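Local coordinates for aminotransferase class-III (Ochrobactrum anthropi, PDB 5GHG), which probably moves amino groups from amine donors to carbonyl acceptors as an omega-transaminase, using the vitamin B6 cofactor bound here in its pyridoxamine phosphate form, at residues 239-244 and 274-279; 183-188 and 373-378; 262-265 and 270-273. The protein carries 1 engineered substitution. All coordinates share one frame; numbering follows the deposited sequence.

How the contacts relate
Contacts 1 and 3 are buried, while contact 2 is partly buried. Contacts 1 and 3 share helix 272-275: residues 262-265 and 270-273 close the loop leading into it, and residues 274-279 leave its far end to meet helix 240-250. Chemistry differs with place. Contact 3, beside the cofactor pocket, combines backbone bonds to one carbonyl with an aromatic pair; contact 1 sets a methionine on a tryptophan; contact 2 uses charged and polar groups between helix 186-189 and the edge strand of a second sheet. Contacts 1 and 2 touch by packing, Tyr240 on Pro184 and Phe276 on Val377.

Contact 1: residues 239-244 and 274-279; sequences TYWEKV and QTFDMK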
ATOM      1  N   THR B 239     -15.074   8.373 -30.128  1.00  6.21           N
ATOM      2  CA  THR B 239     -16.439   8.001 -29.791  1.00  6.82           C
ATOM      3  C   THR B 239     -16.513   6.864 -28.780  1.00  5.10           C
ATOM      4  O   THR B 239     -17.609   6.553 -28.300  1.00  3.35           O
ATOM      5  CB  THR B 239     -17.316   7.632 -31.019  1.00  7.47           C
ATOM      6  OG1 THR B 239     -16.939   6.355 -31.551  1.00  4.91           O
ATOM      7  CG2 THR B 239     -17.209   8.715 -32.100  1.00 10.57           C
ATOM      8  N   TYR B 240     -15.387   6.246 -28.414  1.00  3.87           N
ATOM      9  CA  TYR B 240     -15.427   5.135 -27.467  1.00  3.96           C
ATOM     10  C   TYR B 240     -16.090   5.537 -26.152  1.00  2.83           C
ATOM     11  O   TYR B 240     -17.038   4.885 -25.690  1.00  3.85           O
ATOM     12  CB  TYR B 240     -14.006   4.635 -27.192  1.00  3.70           C
ATOM     13  CG  TYR B 240     -13.910   3.614 -26.079  1.00  2.77           C
ATOM     14  CD1 TYR B 240     -14.144   2.263 -26.329  1.00  3.03           C
ATOM     15  CD2 TYR B 240     -13.563   3.996 -24.785  1.00  3.68           C
ATOM     16  CE1 TYR B 240     -14.018   1.322 -25.341  1.00  4.06           C
ATOM     17  CE2 TYR B 240     -13.421   3.044 -23.766  1.00  3.81           C
ATOM     18  CZ  TYR B 240     -13.654   1.715 -24.047  1.00  4.34           C
ATOM     19  OH  TYR B 240     -13.545   0.741 -23.073  1.00  3.06           O
ATOM     20  N   TRP B 241     -15.589   6.583 -25.515  1.00  4.13           N
ATOM     21  CA  TRP B 241     -16.090   6.911 -24.192  1.00  4.04           C
ATOM     22  C   TRP B 241     -17.541   7.377 -24.219  1.00  5.41           C
ATOM     23  O   TRP B 241     -18.302   7.117 -23.276  1.00  4.50           O
ATOM     24  CB  TRP B 241     -15.182   7.929 -23.504  1.00  5.09           C
ATOM     25  CG  TRP B 241     -14.004   7.247 -22.837  1.00  4.01           C
ATOM     26  CD1 TRP B 241     -12.687   7.347 -23.172  1.00  5.58           C
ATOM     27  CD2 TRP B 241     -14.068   6.324 -21.740  1.00  3.54           C
ATOM     28  NE1 TRP B 241     -11.923   6.559 -22.344  1.00  3.97           N
ATOM     29  CE2 TRP B 241     -12.749   5.919 -21.458  1.00  3.49           C
ATOM     30  CE3 TRP B 241     -15.111   5.807 -20.973  1.00  3.80           C
ATOM     31  CZ2 TRP B 241     -12.441   5.023 -20.420  1.00  2.97           C
ATOM     32  CZ3 TRP B 241     -14.795   4.914 -19.925  1.00  3.33           C
ATOM     33  CH2 TRP B 241     -13.484   4.532 -19.680  1.00  4.06           C
ATOM     34  N   GLU B 242     -17.956   8.040 -25.296  1.00  6.20           N
ATOM     35  CA  GLU B 242     -19.359   8.419 -25.435  1.00  5.49           C
ATOM     36  C   GLU B 242     -20.249   7.180 -25.543  1.00  5.93           C
ATOM     37  O   GLU B 242     -21.253   7.059 -24.844  1.00  5.21           O
ATOM     38  CB  GLU B 242     -19.543   9.328 -26.649  1.00  8.05           C
ATOM     39  CG  GLU B 242     -20.977   9.636 -26.980  1.00 15.04           C
ATOM     40  CD  GLU B 242     -21.140  10.370 -28.311  1.00 25.89           C
ATOM     41  OE1 GLU B 242     -22.265  10.379 -28.849  1.00 34.20           O
ATOM     42  OE2 GLU B 242     -20.151  10.941 -28.814  1.00 22.22           O
ATOM     43  N   LYS B 243     -19.865   6.234 -26.400  1.00  5.13           N
ATOM     44  CA  LYS B 243     -20.662   5.030 -26.581  1.00  4.74           C
ATOM     45  C   LYS B 243     -20.636   4.142 -25.354  1.00  5.27           C
ATOM     46  O   LYS B 243     -21.660   3.552 -24.994  1.00  5.46           O
ATOM     47  CB  LYS B 243     -20.199   4.280 -27.827  1.00  4.53           C
ATOM     48  CG  LYS B 243     -20.328   5.110 -29.100  1.00  6.70           C
ATOM     49  CD  LYS B 243     -19.635   4.470 -30.307  1.00  5.75           C
ATOM     50  CE  LYS B 243     -19.958   5.266 -31.594  1.00  9.41           C
ATOM     51  NZ  LYS B 243     -19.066   4.916 -32.734  1.00  9.71           N
ATOM     52  N   VAL B 244     -19.486   4.039 -24.678  1.00  4.10           N
ATOM     53  CA  VAL B 244     -19.425   3.241 -23.450  1.00  3.16           C
ATOM     54  C   VAL B 244     -20.345   3.841 -22.385  1.00  3.23           C
ATOM     55  O   VAL B 244     -21.118   3.119 -21.725  1.00  3.34           O
ATOM     56  CB  VAL B 244     -17.976   3.106 -22.944  1.00  2.61           C
ATOM     57  CG1 VAL B 244     -17.936   2.559 -21.494  1.00  3.18           C
ATOM     58  CG2 VAL B 244     -17.198   2.179 -23.860  1.00  5.51           C
ATOM     59  N   GLN B 274     -11.645  15.096 -18.410  1.00  8.41           N
ATOM     60  CA  GLN B 274     -12.016  16.268 -19.208  1.00  9.83           C
ATOM     61  C   GLN B 274     -11.604  16.077 -20.651  1.00  9.33           C
ATOM     62  O   GLN B 274     -12.386  16.361 -21.569  1.00  8.51           O
ATOM     63  CB  GLN B 274     -11.395  17.535 -18.631  1.00 12.48           C
ATOM     64  CG  GLN B 274     -11.781  17.766 -17.179  1.00 17.43           C
ATOM     65  CD  GLN B 274     -10.918  18.821 -16.490  1.00 21.47           C
ATOM     66  OE1 GLN B 274      -9.705  18.648 -16.334  1.00 15.71           O
ATOM     67  NE2 GLN B 274     -11.551  19.895 -16.040  1.00 28.77           N
ATOM     68  N   THR B 275     -10.391  15.547 -20.872  1.00  7.78           N
ATOM     69  CA  THR B 275      -9.901  15.335 -22.228  1.00  6.56           C
ATOM     70  C   THR B 275     -10.829  14.436 -23.028  1.00  6.72           C
ATOM     71  O   THR B 275     -11.027  14.648 -24.227  1.00  5.38           O
ATOM     72  CB  THR B 275      -8.487  14.745 -22.204  1.00  5.80           C
ATOM     73  OG1 THR B 275      -7.626  15.623 -21.486  1.00  5.24           O
ATOM     74  CG2 THR B 275      -7.941  14.572 -23.616  1.00  7.37           C
ATOM     75  N   PHE B 276     -11.396  13.418 -22.388  1.00  4.19           N
ATOM     76  CA  PHE B 276     -12.206  12.427 -23.073  1.00  6.28           C
ATOM     77  C   PHE B 276     -13.697  12.542 -22.769  1.00  6.51           C
ATOM     78  O   PHE B 276     -14.457  11.659 -23.128  1.00  8.58           O
ATOM     79  CB  PHE B 276     -11.681  11.030 -22.750  1.00  6.06           C
ATOM     80  CG  PHE B 276     -10.343  10.758 -23.371  1.00  7.35           C
ATOM     81  CD1 PHE B 276     -10.250  10.370 -24.703  1.00  7.45           C
ATOM     82  CD2 PHE B 276      -9.176  10.973 -22.662  1.00  6.69           C
ATOM     83  CE1 PHE B 276      -9.009  10.154 -25.290  1.00  8.83           C
ATOM     84  CE2 PHE B 276      -7.934  10.756 -23.257  1.00  6.88           C
ATOM     85  CZ  PHE B 276      -7.859  10.350 -24.553  1.00  8.08           C
ATOM     86  N   ASP B 277     -14.118  13.637 -22.143  1.00  5.67           N
ATOM     87  CA  ASP B 277     -15.517  13.885 -21.809  1.00  8.58           C
ATOM     88  C   ASP B 277     -16.137  12.705 -21.054  1.00  9.16           C
ATOM     89  O   ASP B 277     -17.209  12.201 -21.400  1.00  9.66           O
ATOM     90  CB  ASP B 277     -16.338  14.212 -23.068  1.00 10.97           C
ATOM     91  CG  ASP B 277     -17.682  14.877 -22.710  1.00 23.38           C
ATOM     92  OD1 ASP B 277     -17.756  15.571 -21.661  1.00 25.45           O
ATOM     93  OD2 ASP B 277     -18.664  14.697 -23.453  1.00 28.32           O
ATOM     94  N   MET B 278     -15.455  12.276 -20.005  1.00  8.96           N
ATOM     95  CA  MET B 278     -15.956  11.246 -19.105  1.00  6.35           C
ATOM     96  C   MET B 278     -16.613  11.899 -17.902  1.00  6.98           C
ATOM     97  O   MET B 278     -16.150  12.936 -17.412  1.00  5.03           O
ATOM     98  CB  MET B 278     -14.823  10.330 -18.648  1.00  5.24           C
ATOM     99  CG  MET B 278     -14.225   9.515 -19.764  1.00  6.30           C
ATOM    100  SD  MET B 278     -12.585   8.869 -19.364  1.00  8.49           S
ATOM    101  CE  MET B 278     -12.960   7.726 -18.037  1.00  6.58           C
ATOM    102  N   LYS B 279     -17.683  11.271 -17.411  1.00  5.66           N
ATOM    103  CA  LYS B 279     -18.460  11.785 -16.290  1.00  5.46           C
ATOM    104  C   LYS B 279     -18.475  10.715 -15.205  1.00  6.93           C
ATOM    105  O   LYS B 279     -19.489  10.062 -14.975  1.00  6.41           O
ATOM    106  CB  LYS B 279     -19.881  12.166 -16.734  1.00  7.47           C
ATOM    107  CG  LYS B 279     -19.877  13.305 -17.739  1.00 13.31           C
ATOM    108  CD  LYS B 279     -21.278  13.824 -18.044  1.00 24.74           C
ATOM    109  CE  LYS B 279     -21.205  15.057 -18.953  1.00 37.07           C
ATOM    110  NZ  LYS B 279     -22.516  15.342 -19.615  1.00 47.16           N
TER
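In both Met278 and Trp241, CG lies opposite the residue's own carbonyl carbon and beside the backbone N, which brings the thioether onto the indole. Met278 then bends at its last torsion (chi3 66°), carrying SD and CE over the two rings. Met278 SD sits 3.7 Å from the centroid of the five-membered ring of Trp241, almost on the ring normal, which makes this a Met-aromatic contact. The methyl group carries on to the other half of the indole, Met278 CE standing 3.6 Å from the centroid of the six-membered ring of Trp241 as a CH-pi contact. Met278 CG adds a third point of touch, 3.8 Å from Trp241 CD2. Met278 lies over one face of the indole and Tyr240 CE2, from helix 240-250, over the opposite one, so the ring sits between thioether and phenol.

Phe276 meets the pyrrole end of the indole. Phe276 CB is 3.8 Å from Trp241 CD1, and its ring is inclined to the five-membered ring with planes at 57°, a skewed aromatic pair. Phe276 O comes within 3.8 Å of Trp241 CB. The contact is apolar, and the indole N-H turns to Pro226 O in a weak hydrogen bond. Gln245, one turn further along helix 240-250, ties the two segments by polar bonds, its amide reaching Trp241 O and Asp277 O and its OE1 taking Lys279 N.

Phe276 and Met278 flank Asp277, whose positive phi makes it the C-prime residue of a Schellman motif ending helix 272-275, with Met278 N bonded to Ser273 O. Helix 240-250 and this helix end pack beside strands 219-224 and 254-258 of the mostly parallel sheet that also holds 143-147 and 282-285, as expected in the large domain of a class-III aminotransferase.

Contact 2: residues 183-188 and 373-378; sequences CPHFYR and EVRGVG
Glu373 OE1 is gripped by two donors. His185 NE2 gives Glu373 OE1 a nearly straight bond of 2.9 Å (169° at the hydrogen), arriving at the syn lone pair and lying in the imidazole plane; ring and carboxylate are 20° from coplanar. Arg375 NH1 reaches Glu373 OE1 on the anti side at 2.7 Å, somewhat out of the carboxylate plane, a salt bridge within strand 371-377. With CG anti to the backbone N (chi1 178°) and the chain extended beyond it, Glu373 stretches across to the 183-188 turn, and its CB lies over the face of the Tyr187 ring, 4.0 Å from the centroid. The other oxygen, OE2, holds a water that accepts from Tyr187 N.

This is a His-carboxylate hydrogen bond joining the N-terminus of helix 186-189, where His185 is the N-cap residue, to strand 371-377, at the edge, within this chain, of the sheet that also holds 380-385. Shortening Glu373 to an alanine is likely to leave His185 NE2 without its acceptor and Arg375 without this carboxylate partner, resting on Glu384.

Arg375 lays one guanidinium face against His185 NE2, the planes steeply inclined. Its NH1 also salt-bridges Glu384, while Arg149 meets His185 ND1.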
ATOM      1  N   CYS B 183      -9.825  -4.663 -24.862  1.00  5.08           N
ATOM      2  CA  CYS B 183      -8.894  -3.531 -24.883  1.00  5.39           C
ATOM      3  C   CYS B 183      -9.216  -2.613 -26.068  1.00  4.56           C
ATOM      4  O   CYS B 183      -9.251  -3.087 -27.205  1.00  6.33           O
ATOM      5  CB  CYS B 183      -7.457  -4.017 -25.003  1.00  6.40           C
ATOM      6  SG  CYS B 183      -6.289  -2.645 -25.137  1.00 13.48           S
ATOM      7  N   PRO B 184      -9.407  -1.283 -25.843  1.00  4.37           N
ATOM      8  CA  PRO B 184      -9.727  -0.370 -26.953  1.00  5.32           C
ATOM      9  C   PRO B 184      -8.502   0.096 -27.725  1.00  4.38           C
ATOM     10  O   PRO B 184      -8.235   1.289 -27.845  1.00  7.55           O
ATOM     11  CB  PRO B 184     -10.459   0.780 -26.241  1.00  5.66           C
ATOM     12  CG  PRO B 184      -9.893   0.797 -24.876  1.00  8.46           C
ATOM     13  CD  PRO B 184      -9.481  -0.608 -24.531  1.00  7.04           C
ATOM     14  N   HIS B 185      -7.736  -0.856 -28.265  1.00  3.98           N
ATOM     15  CA  HIS B 185      -6.515  -0.546 -29.015  1.00  4.11           C
ATOM     16  C   HIS B 185      -6.742  -0.866 -30.490  1.00  3.49           C
ATOM     17  O   HIS B 185      -6.603  -2.014 -30.910  1.00  3.56           O
ATOM     18  CB  HIS B 185      -5.309  -1.321 -28.489  1.00  4.22           C
ATOM     19  CG  HIS B 185      -4.007  -0.859 -29.087  1.00  5.03           C
ATOM     20  ND1 HIS B 185      -2.839  -1.569 -28.963  1.00  4.32           N
ATOM     21  CD2 HIS B 185      -3.702   0.237 -29.823  1.00  5.47           C
ATOM     22  CE1 HIS B 185      -1.867  -0.927 -29.578  1.00  6.61           C
ATOM     23  NE2 HIS B 185      -2.362   0.171 -30.108  1.00  5.58           N
ATOM     24  N   PHE B 186      -7.071   0.160 -31.271  1.00  4.37           N
ATOM     25  CA  PHE B 186      -7.491  -0.052 -32.657  1.00  5.05           C
ATOM     26  C   PHE B 186      -6.390  -0.731 -33.478  1.00  6.54           C
ATOM     27  O   PHE B 186      -6.657  -1.661 -34.249  1.00  5.28           O
ATOM     28  CB  PHE B 186      -7.902   1.286 -33.266  1.00  6.93           C
ATOM     29  CG  PHE B 186      -8.364   1.197 -34.691  1.00  8.14           C
ATOM     30  CD1 PHE B 186      -9.406   0.363 -35.050  1.00  6.58           C
ATOM     31  CD2 PHE B 186      -7.769   1.993 -35.668  1.00 10.67           C
ATOM     32  CE1 PHE B 186      -9.847   0.293 -36.370  1.00  8.71           C
ATOM     33  CE2 PHE B 186      -8.209   1.933 -36.998  1.00 10.50           C
ATOM     34  CZ  PHE B 186      -9.251   1.071 -37.340  1.00  8.38           C
ATOM     35  N   TYR B 187      -5.146  -0.292 -33.303  1.00  6.08           N
ATOM     36  CA  TYR B 187      -4.032  -0.864 -34.058  1.00  7.13           C
ATOM     37  C   TYR B 187      -3.895  -2.366 -33.842  1.00  6.36           C
ATOM     38  O   TYR B 187      -3.518  -3.099 -34.762  1.00  6.27           O
ATOM     39  CB  TYR B 187      -2.734  -0.138 -33.657  1.00  5.89           C
ATOM     40  CG  TYR B 187      -1.471  -0.667 -34.315  1.00  8.15           C
ATOM     41  CD1 TYR B 187      -1.234  -0.458 -35.668  1.00  9.07           C
ATOM     42  CD2 TYR B 187      -0.501  -1.326 -33.572  1.00  6.74           C
ATOM     43  CE1 TYR B 187      -0.063  -0.925 -36.273  1.00  7.57           C
ATOM     44  CE2 TYR B 187       0.668  -1.793 -34.166  1.00  7.66           C
ATOM     45  CZ  TYR B 187       0.880  -1.589 -35.513  1.00  8.04           C
ATOM     46  OH  TYR B 187       2.027  -2.048 -36.112  1.00  8.08           O
ATOM     47  N   ARG B 188      -4.148  -2.837 -32.628  1.00  5.32           N
ATOM     48  CA  ARG B 188      -3.988  -4.259 -32.322  1.00  6.00           C
ATOM     49  C   ARG B 188      -5.290  -5.058 -32.352  1.00  8.54           C
ATOM     50  O   ARG B 188      -5.245  -6.282 -32.370  1.00  9.38           O
ATOM     51  CB  ARG B 188      -3.328  -4.431 -30.944  1.00  8.40           C
ATOM     52  CG  ARG B 188      -1.810  -4.167 -30.943  1.00  8.72           C
ATOM     53  CD  ARG B 188      -1.077  -5.273 -31.682  1.00 11.30           C
ATOM     54  NE  ARG B 188       0.305  -4.925 -31.995  1.00 10.71           N
ATOM     55  CZ  ARG B 188       1.079  -5.626 -32.835  1.00 11.10           C
ATOM     56  NH1 ARG B 188       0.591  -6.704 -33.428  1.00  8.93           N
ATOM     57  NH2 ARG B 188       2.319  -5.243 -33.091  1.00  8.57           N
ATOM     58  N   GLU B 373       3.337   2.055 -34.941  1.00  5.58           N
ATOM     59  CA  GLU B 373       2.341   3.075 -34.587  1.00  5.36           C
ATOM     60  C   GLU B 373       2.944   4.075 -33.633  1.00  5.65           C
ATOM     61  O   GLU B 373       3.690   3.709 -32.715  1.00  5.24           O
ATOM     62  CB  GLU B 373       1.113   2.432 -33.903  1.00  5.39           C
ATOM     63  CG  GLU B 373       0.065   3.459 -33.466  1.00  5.98           C
ATOM     64  CD  GLU B 373      -1.165   2.831 -32.812  1.00  6.96           C
ATOM     65  OE1 GLU B 373      -1.004   1.968 -31.918  1.00  8.06           O
ATOM     66  OE2 GLU B 373      -2.290   3.183 -33.194  1.00 12.15           O
ATOM     67  N   VAL B 374       2.593   5.341 -33.823  1.00  4.12           N
ATOM     68  CA  VAL B 374       2.789   6.371 -32.813  1.00  5.69           C
ATOM     69  C   VAL B 374       1.407   6.747 -32.295  1.00  5.11           C
ATOM     70  O   VAL B 374       0.514   7.046 -33.083  1.00  4.97           O
ATOM     71  CB  VAL B 374       3.530   7.594 -33.393  1.00  5.98           C
ATOM     72  CG1 VAL B 374       3.684   8.679 -32.336  1.00  4.37           C
ATOM     73  CG2 VAL B 374       4.876   7.162 -33.975  1.00  6.69           C
ATOM     74  N   ARG B 375       1.228   6.713 -30.975  1.00  3.65           N
ATOM     75  CA  ARG B 375      -0.033   7.088 -30.349  1.00  4.82           C
ATOM     76  C   ARG B 375       0.245   7.935 -29.106  1.00  6.25           C
ATOM     77  O   ARG B 375       1.317   7.849 -28.508  1.00  3.94           O
ATOM     78  CB  ARG B 375      -0.852   5.843 -29.984  1.00  6.05           C
ATOM     79  CG  ARG B 375      -0.083   4.798 -29.187  1.00  3.57           C
ATOM     80  CD  ARG B 375      -0.926   3.541 -28.956  1.00  3.84           C
ATOM     81  NE  ARG B 375      -0.201   2.563 -28.117  1.00  4.28           N
ATOM     82  CZ  ARG B 375       0.503   1.541 -28.582  1.00  4.06           C
ATOM     83  NH1 ARG B 375       0.619   1.345 -29.895  1.00  4.36           N
ATOM     84  NH2 ARG B 375       1.130   0.736 -27.749  1.00  5.07           N
ATOM     85  N   GLY B 376      -0.719   8.763 -28.720  1.00  4.45           N
ATOM     86  CA  GLY B 376      -0.532   9.613 -27.567  1.00  4.07           C
ATOM     87  C   GLY B 376      -1.439  10.830 -27.596  1.00  7.12           C
ATOM     88  O   GLY B 376      -1.994  11.210 -28.624  1.00  5.45           O
ATOM     89  N   VAL B 377      -1.592  11.443 -26.423  1.00  4.96           N
ATOM     90  CA  VAL B 377      -2.298  12.706 -26.258  1.00  6.69           C
ATOM     91  C   VAL B 377      -1.584  13.498 -25.175  1.00  7.26           C
ATOM     92  O   VAL B 377      -0.984  12.922 -24.269  1.00  6.27           O
ATOM     93  CB  VAL B 377      -3.794  12.519 -25.895  1.00  9.07           C
ATOM     94  CG1 VAL B 377      -3.946  11.769 -24.602  1.00  8.67           C
ATOM     95  CG2 VAL B 377      -4.494  13.863 -25.798  1.00 17.52           C
ATOM     96  N   GLY B 378      -1.643  14.822 -25.267  1.00  6.29           N
ATOM     97  CA  GLY B 378      -1.015  15.634 -24.249  1.00  6.74           C
ATOM     98  C   GLY B 378       0.453  15.263 -24.125  1.00  5.63           C
ATOM     99  O   GLY B 378       1.181  15.174 -25.124  1.00  6.20           O
TER
HETATM  100  O   HOH W   1      -4.651   2.483 -32.147  1.00  7.78           O

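Contact 3: residues 262-265 and 270-273; sequences CGFG and LFGS
Leu270 O takes both backbone hydrogen bonds between the segments. Gly265 N donates to Leu270 O at 2.9 Å (147° at the hydrogen), approaching from well off the carbonyl plane; Phe264 N comes nearer, yet its angle of 117° makes that bond weak. These adjacent amides converge on one carbonyl and close the turn between 264-265 and 270.

The aromatic part is an edge-to-face pair. Phe271 turns its edge to the face of Phe264, with centroids 5.3 Å apart and Phe271 CZ 4.1 Å from Phe264 CE1. The side chains lie side by side, pointing the same way, and Met285 of strand 282-285 touches both.

This loop follows strand 254-258 of the large-domain sheet and leads into helix 272-275, for which Phe271 is the N-cap residue. Cys262 follows Val260 and Ile261 of the cofactor pocket, its side chain about 7 Å from the bound pyridoxamine phosphate at the nearest approach.

Among apolar contacts, Leu270 CD1 rests 3.9 Å from Phe264 CA. Two glycines permit the tight approach: Gly263 CA lies 3.8 Å from Phe271 CD1, and Gly272, facing Cys262 CB, has no side chain to collide with it. Glu259 receives bonds from Gly272 N and Ser273 OG.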
ATOM      1  N   CYS B 262      -3.383   9.802 -15.458  1.00  6.33           N
ATOM      2  CA  CYS B 262      -3.830  10.950 -16.251  1.00  8.10           C
ATOM      3  C   CYS B 262      -4.017  12.209 -15.420  1.00  7.91           C
ATOM      4  O   CYS B 262      -4.089  13.308 -15.988  1.00 10.40           O
ATOM      5  CB  CYS B 262      -5.135  10.594 -16.984  1.00  8.72           C
ATOM      6  SG  CYS B 262      -4.918   9.215 -18.172  1.00 18.94           S
ATOM      7  N   GLY B 263      -4.109  12.096 -14.103  1.00  8.04           N
ATOM      8  CA  GLY B 263      -4.486  13.237 -13.285  1.00  6.62           C
ATOM      9  C   GLY B 263      -3.396  14.293 -13.215  1.00  9.29           C
ATOM     10  O   GLY B 263      -2.196  14.003 -13.330  1.00  8.92           O
ATOM     11  N   PHE B 264      -3.836  15.537 -13.046  1.00  6.91           N
ATOM     12  CA  PHE B 264      -2.980  16.695 -12.787  1.00  6.83           C
ATOM     13  C   PHE B 264      -2.121  17.079 -13.981  1.00  8.79           C
ATOM     14  O   PHE B 264      -0.949  17.401 -13.832  1.00  8.00           O
ATOM     15  CB  PHE B 264      -2.153  16.466 -11.514  1.00  8.85           C
ATOM     16  CG  PHE B 264      -3.009  16.106 -10.327  1.00  8.71           C
ATOM     17  CD1 PHE B 264      -3.812  17.069  -9.728  1.00 12.80           C
ATOM     18  CD2 PHE B 264      -3.097  14.803  -9.878  1.00 11.94           C
ATOM     19  CE1 PHE B 264      -4.649  16.726  -8.659  1.00 13.63           C
ATOM     20  CE2 PHE B 264      -3.922  14.450  -8.820  1.00  9.12           C
ATOM     21  CZ  PHE B 264      -4.702  15.413  -8.214  1.00 12.03           C
ATOM     22  N   GLY B 265      -2.721  17.096 -15.174  1.00  7.63           N
ATOM     23  CA  GLY B 265      -2.137  17.753 -16.340  1.00  7.19           C
ATOM     24  C   GLY B 265      -1.518  16.854 -17.393  1.00  8.71           C
ATOM     25  O   GLY B 265      -1.079  17.357 -18.427  1.00  8.45           O
ATOM     26  N   LEU B 270      -6.388  19.237 -16.892  1.00  7.11           N
ATOM     27  CA  LEU B 270      -6.137  18.831 -15.522  1.00  8.58           C
ATOM     28  C   LEU B 270      -6.366  17.323 -15.339  1.00  9.10           C
ATOM     29  O   LEU B 270      -5.522  16.622 -14.776  1.00  6.03           O
ATOM     30  CB  LEU B 270      -7.001  19.639 -14.553  1.00 11.79           C
ATOM     31  CG  LEU B 270      -6.660  19.473 -13.068  1.00 14.87           C
ATOM     32  CD1 LEU B 270      -5.210  19.869 -12.792  1.00 12.06           C
ATOM     33  CD2 LEU B 270      -7.614  20.273 -12.170  1.00 17.75           C
ATOM     34  N   PHE B 271      -7.487  16.804 -15.865  1.00  5.87           N
ATOM     35  CA  PHE B 271      -7.831  15.391 -15.746  1.00  5.88           C
ATOM     36  C   PHE B 271      -8.135  14.773 -17.101  1.00  7.15           C
ATOM     37  O   PHE B 271      -8.697  15.427 -17.992  1.00  5.46           O
ATOM     38  CB  PHE B 271      -9.033  15.184 -14.803  1.00  8.04           C
ATOM     39  CG  PHE B 271      -8.723  15.437 -13.365  1.00  8.25           C
ATOM     40  CD1 PHE B 271      -8.036  14.484 -12.623  1.00 10.23           C
ATOM     41  CD2 PHE B 271      -9.089  16.623 -12.752  1.00  8.92           C
ATOM     42  CE1 PHE B 271      -7.715  14.715 -11.288  1.00 15.66           C
ATOM     43  CE2 PHE B 271      -8.787  16.855 -11.416  1.00 11.52           C
ATOM     44  CZ  PHE B 271      -8.092  15.900 -10.690  1.00 11.96           C
ATOM     45  N   GLY B 272      -7.767  13.506 -17.259  1.00  5.64           N
ATOM     46  CA  GLY B 272      -8.096  12.788 -18.473  1.00  5.56           C
ATOM     47  C   GLY B 272      -9.594  12.705 -18.700  1.00  6.67           C
ATOM     48  O   GLY B 272     -10.054  12.598 -19.843  1.00  6.92           O
ATOM     49  N   SER B 273     -10.371  12.756 -17.624  1.00  5.29           N
ATOM     50  CA  SER B 273     -11.821  12.749 -17.765  1.00  6.62           C
ATOM     51  C   SER B 273     -12.306  13.954 -18.565  1.00  8.38           C
ATOM     52  O   SER B 273     -13.286  13.854 -19.312  1.00  7.70           O
ATOM     53  CB  SER B 273     -12.484  12.720 -16.391  1.00  7.50           C
ATOM     54  OG  SER B 273     -12.388  11.432 -15.818  1.00 11.72           O
TER